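Local coordinates for Serine/threonine protein kinase (Mycobacterium tuberculosis, PDB 4ESQ) that probably phosphorylates serine and threonine residues of proteins with ATP as a membrane receptor kinase, this chain being its extracellular sensor domain, at residues S26-P31 and S75-D80; K33-M38 and T68-L73; T44-D49 and K116-T121; D97-F102 and M159-N164; T126-F131 and T146-E151. All coordinates share one frame; numbering follows the deposited sequence.

All five contacts lie in the PknH-like extracellular domain and reach one antiparallel sheet. Contacts 1 and 2 share strand 69-76, next to border strand 30-31, touch each other through Pro31 and Leu73, and have centres about 19 Å apart; contact 2 is nested in the loop that contact 1 closes. Contact 3 seals the other border, where strand 44-45 pairs with 117-122, and contact 5 follows as the hairpin next door, its centre about 11 Å from that of contact 3. Contact 4 lays helix 96-111 on strand 154-162, with contact 5 nested along the chain inside its loop. Early segments thus edge both borders of a sheet built mostly from later strands.

Contact 1. Residues S26-P31 and S75-D80; sequences SSSMQP and SSEPGD
Ser26 OG gives its proton to Glu77 OE2 over 2.8 Å, meeting the oxygen from above the carboxylate plane. The hydroxyl also accepts from Ser28 N at 3.1 Å, closing an ST turn, so one serine side chain both shapes its own loop and holds the acid opposite. Glu77 OE2 has a second partner in His84 of strand 84-92, a pairing that would favour a charged carboxylate. Gln30 and Ser76 form the antiparallel hydrogen-bonded pair: Gln30 N reaches Ser76 O at 3.0 Å, nearly straight at 171°, and Ser76 N returns a bond to Gln30 O. Beside them, Pro31 and Ser75 make a non-hydrogen-bonded pair, a place where the missing N-H of proline costs this pairing nothing; Ser75 OG rests 3.6 Å from Pro31 CB.

Met29 supplies the apolar packing. Its CG lies 3.8 Å from Glu77 CD, and a bend at the last torsion (chi3 76°) swings CE to 3.4 Å from Ser75 O. The thioether suits this buried spot, for it also reaches Val20 and Met24 of helix 17-24. Glu77, bent at chi2 (91°), lays its CG 3.2 Å from Ser28 OG, while Pro78 CD approaches Ser28 O. The chemistry implies a short sheet edge extended by a polar loop, joined to the strand end by a carboxylate that a serine and a histidine share.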
# COMPACT_ATOMS: atom_id res chain seq x y z
N SER A 26 -3.70 -3.31 17.90
CA SER A 26 -5.10 -3.66 18.07
C SER A 26 -5.24 -5.13 18.48
O SER A 26 -4.27 -5.88 18.43
CB SER A 26 -5.85 -3.43 16.75
OG SER A 26 -7.23 -3.72 16.86
N SER A 27 -6.44 -5.52 18.88
CA SER A 27 -6.75 -6.92 19.15
C SER A 27 -8.05 -7.32 18.45
O SER A 27 -8.58 -8.40 18.71
CB SER A 27 -6.92 -7.16 20.66
OG SER A 27 -5.69 -7.07 21.35
N SER A 28 -8.57 -6.46 17.59
CA SER A 28 -9.90 -6.69 17.02
C SER A 28 -10.05 -6.36 15.54
O SER A 28 -11.17 -6.35 15.03
CB SER A 28 -10.94 -5.92 17.83
OG SER A 28 -10.64 -4.54 17.86
N MET A 29 -8.95 -6.12 14.84
CA MET A 29 -9.06 -5.84 13.41
C MET A 29 -9.47 -7.11 12.68
O MET A 29 -9.00 -8.20 13.01
CB MET A 29 -7.75 -5.27 12.84
CG MET A 29 -7.39 -3.91 13.38
SD MET A 29 -5.76 -3.33 12.85
CE MET A 29 -6.14 -2.85 11.16
N GLN A 30 -10.35 -6.97 11.70
CA GLN A 30 -10.80 -8.11 10.92
C GLN A 30 -10.65 -7.82 9.43
O GLN A 30 -10.96 -6.71 8.98
CB GLN A 30 -12.26 -8.44 11.23
CG GLN A 30 -12.46 -9.22 12.52
CD GLN A 30 -12.27 -10.71 12.32
OE1 GLN A 30 -13.22 -11.44 12.03
NE2 GLN A 30 -11.03 -11.18 12.48
N PRO A 31 -10.18 -8.82 8.67
CA PRO A 31 -10.04 -8.69 7.22
C PRO A 31 -11.38 -8.81 6.51
O PRO A 31 -12.29 -9.47 7.02
CB PRO A 31 -9.16 -9.89 6.85
CG PRO A 31 -9.44 -10.90 7.91
CD PRO A 31 -9.70 -10.12 9.16
N SER A 75 -8.23 -4.52 6.28
CA SER A 75 -8.62 -4.87 7.65
C SER A 75 -8.86 -3.64 8.52
O SER A 75 -8.17 -2.64 8.39
CB SER A 75 -7.54 -5.70 8.32
OG SER A 75 -7.29 -6.87 7.57
N SER A 76 -9.83 -3.74 9.42
CA SER A 76 -10.10 -2.67 10.38
C SER A 76 -10.95 -3.22 11.52
O SER A 76 -11.55 -4.29 11.39
CB SER A 76 -10.84 -1.51 9.70
OG SER A 76 -12.12 -1.92 9.25
N GLU A 77 -11.01 -2.50 12.64
CA GLU A 77 -11.95 -2.87 13.68
C GLU A 77 -13.35 -2.78 13.09
O GLU A 77 -13.59 -1.99 12.17
CB GLU A 77 -11.81 -1.95 14.90
CG GLU A 77 -10.54 -2.18 15.73
CD GLU A 77 -9.37 -1.31 15.30
OE1 GLU A 77 -9.48 -0.63 14.26
OE2 GLU A 77 -8.33 -1.32 16.00
N PRO A 78 -14.29 -3.58 13.60
CA PRO A 78 -15.68 -3.48 13.12
C PRO A 78 -16.26 -2.10 13.41
O PRO A 78 -15.87 -1.45 14.37
CB PRO A 78 -16.41 -4.54 13.95
CG PRO A 78 -15.35 -5.49 14.40
CD PRO A 78 -14.14 -4.63 14.62
N GLY A 79 -17.20 -1.66 12.58
CA GLY A 79 -17.88 -0.40 12.82
C GLY A 79 -17.38 0.72 11.94
O GLY A 79 -16.41 0.56 11.20
N ASP A 80 -18.04 1.88 12.04
CA ASP A 80 -17.77 3.00 11.14
C ASP A 80 -16.64 3.90 11.63
O ASP A 80 -16.12 4.72 10.87
CB ASP A 80 -19.03 3.83 10.92
CG ASP A 80 -20.19 3.02 10.39
OD1 ASP A 80 -20.11 2.55 9.23
OD2 ASP A 80 -21.19 2.85 11.12

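Contact 2. Residues K33-M38 and T68-L73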
# COMPACT_ATOMS: atom_id res chain seq x y z
N LYS A 33 -13.17 -9.47 2.41
CA LYS A 33 -13.01 -10.51 1.39
C LYS A 33 -11.71 -10.33 0.62
O LYS A 33 -11.22 -9.21 0.48
CB LYS A 33 -14.21 -10.50 0.44
CG LYS A 33 -15.50 -11.01 1.08
CD LYS A 33 -16.70 -10.87 0.15
CE LYS A 33 -17.10 -9.42 -0.03
NZ LYS A 33 -18.42 -9.28 -0.72
N PRO A 34 -11.14 -11.43 0.11
CA PRO A 34 -9.91 -11.29 -0.67
C PRO A 34 -10.10 -10.32 -1.82
O PRO A 34 -11.13 -10.32 -2.49
CB PRO A 34 -9.66 -12.70 -1.20
CG PRO A 34 -10.30 -13.59 -0.18
CD PRO A 34 -11.51 -12.84 0.32
N ILE A 35 -9.10 -9.48 -2.04
CA ILE A 35 -9.05 -8.60 -3.19
C ILE A 35 -8.15 -9.23 -4.23
O ILE A 35 -7.00 -9.56 -3.94
CB ILE A 35 -8.48 -7.23 -2.80
CG1 ILE A 35 -9.35 -6.60 -1.70
CG2 ILE A 35 -8.39 -6.32 -4.04
CD1 ILE A 35 -8.73 -5.38 -1.04
N THR A 36 -8.66 -9.40 -5.44
CA THR A 36 -7.94 -10.14 -6.47
C THR A 36 -7.84 -9.40 -7.81
O THR A 36 -7.46 -9.98 -8.83
CB THR A 36 -8.55 -11.54 -6.70
OG1 THR A 36 -9.81 -11.42 -7.36
CG2 THR A 36 -8.76 -12.24 -5.36
N SER A 37 -8.20 -8.12 -7.81
CA SER A 37 -8.04 -7.29 -9.00
C SER A 37 -7.68 -5.87 -8.58
O SER A 37 -7.88 -5.49 -7.42
CB SER A 37 -9.34 -7.27 -9.81
OG SER A 37 -10.44 -6.96 -8.98
N MET A 38 -7.14 -5.10 -9.52
CA MET A 38 -6.82 -3.70 -9.25
C MET A 38 -8.10 -2.90 -9.12
O MET A 38 -9.14 -3.27 -9.66
CB MET A 38 -5.95 -3.11 -10.36
CG MET A 38 -4.58 -3.75 -10.51
SD MET A 38 -3.54 -3.45 -9.06
CE MET A 38 -2.15 -4.53 -9.49
N THR A 68 0.97 -9.52 -13.40
CA THR A 68 0.18 -10.67 -13.82
C THR A 68 -0.95 -11.00 -12.85
O THR A 68 -1.96 -11.61 -13.24
CB THR A 68 1.07 -11.90 -14.01
OG1 THR A 68 1.75 -12.20 -12.78
CG2 THR A 68 2.11 -11.61 -15.09
N ALA A 69 -0.80 -10.61 -11.59
CA ALA A 69 -1.79 -10.94 -10.58
C ALA A 69 -1.61 -10.06 -9.35
O ALA A 69 -0.52 -9.57 -9.08
CB ALA A 69 -1.69 -12.41 -10.19
N ILE A 70 -2.70 -9.85 -8.62
CA ILE A 70 -2.66 -9.08 -7.38
C ILE A 70 -3.50 -9.79 -6.32
O ILE A 70 -4.57 -10.33 -6.62
CB ILE A 70 -3.15 -7.61 -7.61
CG1 ILE A 70 -3.23 -6.81 -6.29
CG2 ILE A 70 -4.49 -7.59 -8.34
CD1 ILE A 70 -4.59 -6.89 -5.57
N ASN A 71 -3.00 -9.82 -5.09
CA ASN A 71 -3.79 -10.34 -3.98
C ASN A 71 -3.68 -9.41 -2.79
O ASN A 71 -2.58 -9.03 -2.38
CB ASN A 71 -3.34 -11.76 -3.60
CG ASN A 71 -4.38 -12.50 -2.77
OD1 ASN A 71 -4.35 -12.47 -1.53
ND2 ASN A 71 -5.29 -13.20 -3.44
N GLY A 72 -4.82 -9.02 -2.24
CA GLY A 72 -4.81 -8.08 -1.12
C GLY A 72 -5.91 -8.30 -0.10
O GLY A 72 -6.82 -9.10 -0.30
N LEU A 73 -5.81 -7.55 1.00
CA LEU A 73 -6.80 -7.58 2.08
C LEU A 73 -6.91 -6.22 2.74
O LEU A 73 -5.90 -5.54 2.95
CB LEU A 73 -6.39 -8.60 3.15
CG LEU A 73 -6.58 -10.09 2.90
CD1 LEU A 73 -5.94 -10.88 4.04
CD2 LEU A 73 -8.08 -10.43 2.76
O HOH W 1 -5.11 -10.86 -9.88
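Ile35 and Gly72 form a single antiparallel bridge of the hydrogen-bonded kind. Ile35 N donates to Gly72 O at 2.9 Å, and Gly72 N answers to Ile35 O at 2.8 Å. With no side chain on Gly72, the branched Ile35 can settle close to the strand, its CB 3.5 Å from Gly72 O. Two CA-H...O contacts add to the pairing, from Asn71 CA to Ile35 O and from Thr36 CA to Ile70 O.

Beyond the bridge the chains part, and water 1 spans the gap: it donates to Thr36 O at 2.7 Å and accepts from Ile70 N at 2.9 Å. The apolar contacts centre on Ile70, whose CB points at the loop. Its CG2 branch lies 3.6 Å from Ser37 CA, and the side chains of Ile70 and Ile35 cross at a slant, Ile70 CD1 meeting Ile35 CG2. The Met38 chain folds back at chi2 (-66°), which brings CE to 3.7 Å from Ile70 CB. Long, unbranched methionine suits a residue that must reach in from a loop. At the other end Leu73 CD2 covers Pro34 CA at 4.0 Å.

Segment 33-38 thus runs along the outer side of strand 69-76, following strand 30-31 in the chain. The strand's other edge bonds to strand 84-92, whose Val91 touches both Ile70 and Met38, while Met38 also meets Asp59 and Tyr62 of helix 59-62.

Contact 3. Residues T44-D49 and K116-T121; sequences TVSLPD and KTVTVT
Ser46 fits its small side chain against the backbone of strand 117-122, with OG accepting from Thr119 N at 2.9 Å and resting 3.4 Å from Val118 CA. Its OG sits between backbone N and carbonyl carbon (chi1 57°), and from there it takes the place of a main-chain acceptor just where segment 44-49 turns away from the strand. Ser46 N meanwhile donates to Thr119 O. Serine suits the turn because it is small enough to lie against the strand and still carries an oxygen.

On the apolar face, the CG1 methyl of Val45 bulges into the dip between Val118 and Val120, 4.0 Å from Val118 CB and farther from Val120 CG2. Leu54 of helix 51-54 touches Val45, Val118 and Val120 together, so these beta-branched residues make a compact apolar patch under the helix. Strand 44-45 is the outermost strand at this border of the antiparallel sheet: Thr44 and Thr121 form the hydrogen-bonded pair, with Thr121 N to Thr44 O at 2.8 Å, and Val45 and Val120 the non-hydrogen-bonded one.

The threonines occupy the other face. Thr44 CB and Thr121 CB stand 4.2 Å apart, and water 2 joins Thr44 O to Thr121 OG1, which also bonds to Thr126 OG1 of the next strand. Past the turn, Leu47 CD1 sits between two neighbours, 3.9 Å from Val118 CG1 and 3.8 Å from Lys116 CD. Leucine crosses the extended lysine at about a right angle, meeting its aliphatic part while Lys116 NZ bonds to Asn112 O.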
# COMPACT_ATOMS: atom_id res chain seq x y z
N THR A 44 -10.36 11.31 -8.28
CA THR A 44 -9.71 12.44 -8.91
C THR A 44 -8.73 13.06 -7.93
O THR A 44 -9.10 13.43 -6.82
CB THR A 44 -10.75 13.50 -9.29
OG1 THR A 44 -11.78 12.89 -10.08
CG2 THR A 44 -10.09 14.64 -10.09
N VAL A 45 -7.47 13.15 -8.33
CA VAL A 45 -6.44 13.76 -7.49
C VAL A 45 -5.92 14.99 -8.21
O VAL A 45 -5.61 14.92 -9.41
CB VAL A 45 -5.30 12.79 -7.22
CG1 VAL A 45 -4.35 13.37 -6.16
CG2 VAL A 45 -5.87 11.46 -6.75
N SER A 46 -5.84 16.11 -7.49
CA SER A 46 -5.45 17.39 -8.07
C SER A 46 -4.11 17.29 -8.80
O SER A 46 -3.92 17.91 -9.85
CB SER A 46 -5.42 18.49 -7.01
OG SER A 46 -4.54 18.17 -5.94
N LEU A 47 -3.19 16.51 -8.24
CA LEU A 47 -2.01 16.10 -8.99
C LEU A 47 -2.20 14.62 -9.34
O LEU A 47 -1.99 13.74 -8.50
CB LEU A 47 -0.73 16.30 -8.17
CG LEU A 47 -0.44 17.73 -7.70
CD1 LEU A 47 0.74 17.76 -6.74
CD2 LEU A 47 -0.21 18.65 -8.90
N PRO A 48 -2.63 14.33 -10.58
CA PRO A 48 -3.05 12.97 -10.93
C PRO A 48 -2.02 11.89 -10.61
O PRO A 48 -2.41 10.78 -10.25
CB PRO A 48 -3.27 13.05 -12.44
CG PRO A 48 -3.62 14.45 -12.70
CD PRO A 48 -2.83 15.28 -11.69
N ASP A 49 -0.73 12.20 -10.74
CA ASP A 49 0.29 11.17 -10.53
C ASP A 49 0.57 10.91 -9.05
O ASP A 49 1.43 10.10 -8.71
CB ASP A 49 1.56 11.51 -11.29
CG ASP A 49 1.46 11.17 -12.77
OD1 ASP A 49 0.76 10.18 -13.10
OD2 ASP A 49 2.05 11.89 -13.60
N LYS A 116 3.75 18.20 -0.40
CA LYS A 116 2.63 18.90 -1.05
C LYS A 116 1.28 18.47 -0.49
O LYS A 116 1.12 17.36 0.01
CB LYS A 116 2.65 18.66 -2.56
CG LYS A 116 3.91 19.14 -3.26
CD LYS A 116 3.83 18.87 -4.75
CE LYS A 116 5.11 19.26 -5.47
NZ LYS A 116 4.98 19.05 -6.93
N THR A 117 0.30 19.37 -0.57
CA THR A 117 -1.07 19.01 -0.28
C THR A 117 -1.81 18.79 -1.60
O THR A 117 -1.66 19.58 -2.53
CB THR A 117 -1.78 20.10 0.55
OG1 THR A 117 -1.06 20.34 1.76
CG2 THR A 117 -3.20 19.66 0.91
N VAL A 118 -2.58 17.70 -1.68
CA VAL A 118 -3.41 17.43 -2.85
C VAL A 118 -4.88 17.38 -2.45
O VAL A 118 -5.21 17.12 -1.29
CB VAL A 118 -3.01 16.09 -3.55
CG1 VAL A 118 -1.59 16.19 -4.09
CG2 VAL A 118 -3.15 14.91 -2.59
N THR A 119 -5.76 17.67 -3.41
CA THR A 119 -7.20 17.55 -3.22
C THR A 119 -7.64 16.22 -3.83
O THR A 119 -7.24 15.88 -4.95
CB THR A 119 -7.95 18.71 -3.92
OG1 THR A 119 -7.46 19.97 -3.44
CG2 THR A 119 -9.43 18.63 -3.64
N VAL A 120 -8.44 15.46 -3.10
CA VAL A 120 -8.90 14.17 -3.59
C VAL A 120 -10.42 14.14 -3.61
O VAL A 120 -11.07 14.47 -2.62
CB VAL A 120 -8.41 13.02 -2.69
CG1 VAL A 120 -8.83 11.68 -3.27
CG2 VAL A 120 -6.90 13.09 -2.55
N THR A 121 -10.99 13.73 -4.74
CA THR A 121 -12.44 13.65 -4.84
C THR A 121 -12.85 12.21 -5.10
O THR A 121 -12.33 11.55 -5.99
CB THR A 121 -12.99 14.57 -5.95
OG1 THR A 121 -12.56 15.91 -5.71
CG2 THR A 121 -14.52 14.52 -5.96
O HOH W 2 -9.82 16.36 -6.53

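Contact 4. Residues D97-F102 and M159-N164; sequences DKARAF and MSVANN
Helix 97-102 lies almost antiparallel to strand 159-162, their axes 8.3 Å apart at closest approach and 164° between directions. The small Ala99 lets the helix come near: its CB points at the strand and meets Val161 CG2 at 3.7 Å and the carbonyl carbon of Asn164 beyond the strand's end. Val161 also serves Arg100. The CG1 branch, held between backbone N and carbonyl carbon (chi1 45°), stands over the centre of one face of the guanidinium, 3.8 Å above its plane. The flat cation is thus laid on a methyl group, while Arg100 NE, at its edge, donates in the guanidinium plane to water 3 at 2.6 Å, and the water donates to Asn163 O. Arginine fits this border because its long chain can cover an apolar residue and still end in solvent.

About one turn on from Ala99, Phe102 meets Met159 in a Met-aromatic contact. Met159 SD is 4.7 Å from the centroid of the Phe102 ring, set obliquely to it, and the bend at chi3 brings Met159 CE to 3.5 Å from Phe102 CE2. The Phe102 ring also stacks with that of Tyr62.

Strand 154-162 is covered on this side by helix 96-111, with Val103 touching both Met159 and Val161. Val166 of strand 165-173 adjoins Ala99, Phe102 and Met159, while helix 179-192 packs through Val188 on Ser160 and Ala162, whose side chains point away from helix 97-102.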
# COMPACT_ATOMS: atom_id res chain seq x y z
N ASP A 97 13.02 -8.02 -12.74
CA ASP A 97 13.27 -6.78 -13.47
C ASP A 97 12.03 -5.89 -13.59
O ASP A 97 12.09 -4.69 -13.35
CB ASP A 97 13.83 -7.07 -14.86
CG ASP A 97 15.24 -7.63 -14.82
OD1 ASP A 97 15.82 -7.68 -13.71
OD2 ASP A 97 15.76 -8.02 -15.89
N LYS A 98 10.90 -6.49 -13.96
CA LYS A 98 9.67 -5.73 -14.13
C LYS A 98 9.12 -5.25 -12.79
O LYS A 98 8.62 -4.13 -12.69
CB LYS A 98 8.63 -6.53 -14.92
CG LYS A 98 8.99 -6.65 -16.41
CD LYS A 98 8.05 -7.58 -17.16
CE LYS A 98 8.42 -7.64 -18.64
NZ LYS A 98 7.56 -8.60 -19.38
N ALA A 99 9.22 -6.10 -11.77
CA ALA A 99 8.81 -5.72 -10.42
C ALA A 99 9.64 -4.53 -9.93
O ALA A 99 9.10 -3.54 -9.41
CB ALA A 99 8.95 -6.89 -9.46
N ARG A 100 10.96 -4.61 -10.09
CA ARG A 100 11.82 -3.51 -9.66
C ARG A 100 11.56 -2.21 -10.43
O ARG A 100 11.58 -1.12 -9.86
CB ARG A 100 13.29 -3.92 -9.78
CG ARG A 100 13.62 -5.18 -9.02
CD ARG A 100 14.64 -4.94 -7.94
NE ARG A 100 14.53 -5.96 -6.90
CZ ARG A 100 15.06 -5.84 -5.69
NH1 ARG A 100 14.89 -6.82 -4.80
NH2 ARG A 100 15.75 -4.75 -5.36
N ALA A 101 11.32 -2.34 -11.73
CA ALA A 101 11.07 -1.17 -12.55
C ALA A 101 9.83 -0.42 -12.06
O ALA A 101 9.79 0.81 -12.07
CB ALA A 101 10.91 -1.57 -14.01
N PHE A 102 8.82 -1.17 -11.62
CA PHE A 102 7.61 -0.53 -11.13
C PHE A 102 7.84 0.24 -9.84
O PHE A 102 7.30 1.33 -9.65
CB PHE A 102 6.46 -1.53 -10.94
CG PHE A 102 5.24 -0.90 -10.31
CD1 PHE A 102 4.43 -0.05 -11.04
CD2 PHE A 102 4.95 -1.12 -8.97
CE1 PHE A 102 3.32 0.56 -10.45
CE2 PHE A 102 3.85 -0.52 -8.37
CZ PHE A 102 3.03 0.32 -9.11
N MET A 159 6.03 0.75 -0.08
CA MET A 159 6.15 -0.17 -1.21
C MET A 159 7.55 -0.75 -1.20
O MET A 159 8.52 -0.05 -0.93
CB MET A 159 5.91 0.55 -2.54
CG MET A 159 6.08 -0.34 -3.76
SD MET A 159 5.68 0.50 -5.31
CE MET A 159 3.92 0.76 -5.10
N SER A 160 7.63 -2.04 -1.48
CA SER A 160 8.92 -2.70 -1.61
C SER A 160 8.82 -3.77 -2.68
O SER A 160 7.76 -3.98 -3.28
CB SER A 160 9.36 -3.30 -0.27
OG SER A 160 10.78 -3.53 -0.25
N VAL A 161 9.94 -4.44 -2.93
CA VAL A 161 9.97 -5.50 -3.91
C VAL A 161 10.94 -6.56 -3.42
O VAL A 161 11.98 -6.25 -2.84
CB VAL A 161 10.40 -4.99 -5.30
CG1 VAL A 161 11.61 -4.05 -5.17
CG2 VAL A 161 10.71 -6.14 -6.25
N ALA A 162 10.56 -7.82 -3.62
CA ALA A 162 11.45 -8.95 -3.38
C ALA A 162 11.12 -9.97 -4.46
O ALA A 162 9.95 -10.21 -4.75
CB ALA A 162 11.22 -9.52 -2.01
N ASN A 163 12.15 -10.57 -5.05
CA ASN A 163 11.93 -11.49 -6.16
C ASN A 163 11.08 -10.78 -7.22
O ASN A 163 11.38 -9.64 -7.58
CB ASN A 163 11.24 -12.78 -5.67
CG ASN A 163 11.55 -13.98 -6.54
OD1 ASN A 163 11.92 -13.83 -7.71
ND2 ASN A 163 11.39 -15.18 -5.99
N ASN A 164 10.03 -11.44 -7.71
CA ASN A 164 9.17 -10.86 -8.74
C ASN A 164 7.90 -10.24 -8.15
O ASN A 164 6.91 -10.05 -8.87
CB ASN A 164 8.75 -11.94 -9.75
CG ASN A 164 7.99 -13.07 -9.09
OD1 ASN A 164 8.38 -13.57 -8.04
ND2 ASN A 164 6.89 -13.48 -9.71
O HOH W 3 13.86 -8.52 -7.00

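Contact 5. Residues T126-F131 and T146-E151; sequences TYRWTF and TQEGAE
Thr146 makes two backbone bonds to Thr130 across the beta hairpin of strands 125-131 and 141-147: its N donates to Thr130 O at 2.8 Å, its O accepts from Thr130 N. Waters 5 and 6 join each hydroxyl to the opposite carbonyl; Thr146 OG1 also bonds to Glu154 and Thr130 OG1 to Thr117.

Gln147 pairs with Trp129 without backbone bonds, its CB over the indole face in a CH-pi contact 3.6 Å from the six-membered ring's centroid. The extended chain (chi1 176°) lays its amide nearly parallel to the indole and ends with NE2 over the Tyr127 ring, 3.5 Å from Tyr127 CG, the planes 85° apart. Part methylene, part amide, glutamine suits both rings. Beside it lie a bound buffer molecule and, nearby, a terbium ion, which may mark a pocket.

Glu148 N donates to Arg128 O at 3.0 Å. With CG between backbone N and carbonyl carbon, its extended chain reaches across, and OE2 accepts from Arg128 N at 3.1 Å, from above the carboxylate plane; water 4 also donates to it.

Glu148 thus continues the ladder as the backbones diverge, and Arg128 NE, 4.5 Å from Glu148 OE1, may add weak attraction, short of a salt bridge.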
# COMPACT_ATOMS: atom_id res chain seq x y z
N THR A 126 -14.96 15.61 -1.25
CA THR A 126 -13.62 16.14 -1.49
C THR A 126 -12.85 16.39 -0.19
O THR A 126 -13.36 17.03 0.73
CB THR A 126 -13.69 17.46 -2.27
OG1 THR A 126 -14.28 17.21 -3.56
CG2 THR A 126 -12.31 18.04 -2.46
N TYR A 127 -11.62 15.88 -0.13
CA TYR A 127 -10.79 16.11 1.04
C TYR A 127 -9.35 16.38 0.65
O TYR A 127 -8.91 16.00 -0.43
CB TYR A 127 -10.88 14.93 2.01
CG TYR A 127 -12.23 14.82 2.68
CD1 TYR A 127 -12.54 15.58 3.80
CD2 TYR A 127 -13.22 13.97 2.18
CE1 TYR A 127 -13.77 15.49 4.42
CE2 TYR A 127 -14.46 13.88 2.79
CZ TYR A 127 -14.73 14.64 3.91
OH TYR A 127 -15.96 14.55 4.52
N ARG A 128 -8.62 17.08 1.51
CA ARG A 128 -7.25 17.43 1.21
C ARG A 128 -6.32 16.55 2.04
O ARG A 128 -6.60 16.25 3.19
CB ARG A 128 -7.01 18.92 1.46
CG ARG A 128 -7.82 19.80 0.51
CD ARG A 128 -7.74 21.27 0.87
NE ARG A 128 -6.38 21.78 0.81
CZ ARG A 128 -5.82 22.28 -0.28
NH1 ARG A 128 -6.52 22.36 -1.41
NH2 ARG A 128 -4.57 22.72 -0.24
N TRP A 129 -5.22 16.13 1.42
CA TRP A 129 -4.22 15.29 2.10
C TRP A 129 -2.84 15.87 1.88
O TRP A 129 -2.51 16.29 0.77
CB TRP A 129 -4.25 13.87 1.55
CG TRP A 129 -5.45 13.07 1.94
CD1 TRP A 129 -6.71 13.17 1.41
CD2 TRP A 129 -5.50 12.03 2.91
NE1 TRP A 129 -7.55 12.25 2.01
CE2 TRP A 129 -6.82 11.54 2.94
CE3 TRP A 129 -4.55 11.45 3.77
CZ2 TRP A 129 -7.23 10.51 3.79
CZ3 TRP A 129 -4.96 10.43 4.62
CH2 TRP A 129 -6.28 9.97 4.62
N THR A 130 -2.02 15.88 2.93
CA THR A 130 -0.68 16.46 2.87
C THR A 130 0.39 15.37 2.98
O THR A 130 0.37 14.61 3.93
CB THR A 130 -0.47 17.46 4.02
OG1 THR A 130 -1.50 18.47 3.99
CG2 THR A 130 0.88 18.12 3.91
N PHE A 131 1.31 15.32 2.01
CA PHE A 131 2.41 14.35 2.05
C PHE A 131 3.61 14.89 2.82
O PHE A 131 3.97 16.07 2.68
CB PHE A 131 2.87 14.00 0.64
CG PHE A 131 1.85 13.26 -0.16
CD1 PHE A 131 1.67 11.90 0.02
CD2 PHE A 131 1.08 13.92 -1.11
CE1 PHE A 131 0.72 11.20 -0.72
CE2 PHE A 131 0.14 13.22 -1.87
CZ PHE A 131 -0.04 11.87 -1.66
N THR A 146 -1.35 13.02 5.53
CA THR A 146 -2.15 13.45 6.66
C THR A 146 -3.43 14.09 6.16
O THR A 146 -3.38 15.00 5.33
CB THR A 146 -1.37 14.48 7.49
OG1 THR A 146 -0.12 13.90 7.91
CG2 THR A 146 -2.17 14.93 8.70
N GLN A 147 -4.57 13.60 6.63
CA GLN A 147 -5.85 14.15 6.18
C GLN A 147 -6.14 15.46 6.91
O GLN A 147 -5.98 15.55 8.12
CB GLN A 147 -7.00 13.15 6.40
CG GLN A 147 -8.36 13.75 6.03
CD GLN A 147 -9.50 12.74 5.99
OE1 GLN A 147 -9.48 11.72 6.68
NE2 GLN A 147 -10.51 13.02 5.17
N GLU A 148 -6.57 16.47 6.17
CA GLU A 148 -6.88 17.77 6.78
C GLU A 148 -7.89 17.67 7.94
O GLU A 148 -8.66 16.71 8.03
CB GLU A 148 -7.39 18.76 5.73
CG GLU A 148 -8.83 18.51 5.29
CD GLU A 148 -9.32 19.52 4.27
OE1 GLU A 148 -8.94 20.71 4.37
OE2 GLU A 148 -10.08 19.13 3.35
N GLY A 149 -7.89 18.66 8.83
CA GLY A 149 -8.80 18.65 9.96
C GLY A 149 -8.13 18.32 11.29
O GLY A 149 -6.97 17.92 11.32
N ALA A 150 -8.86 18.48 12.39
CA ALA A 150 -8.27 18.29 13.72
C ALA A 150 -8.29 16.84 14.21
O ALA A 150 -7.84 16.56 15.32
CB ALA A 150 -8.92 19.21 14.75
N GLU A 151 -8.80 15.93 13.39
CA GLU A 151 -8.79 14.52 13.74
C GLU A 151 -7.37 14.03 13.95
O GLU A 151 -7.08 13.37 14.94
CB GLU A 151 -9.50 13.68 12.68
CG GLU A 151 -11.01 13.84 12.67
CD GLU A 151 -11.69 12.86 11.75
OE1 GLU A 151 -11.01 12.30 10.87
OE2 GLU A 151 -12.91 12.64 11.91
O HOH W 4 -11.57 19.60 0.79
O HOH W 5 2.15 14.00 6.43
O HOH W 6 -3.57 17.92 5.60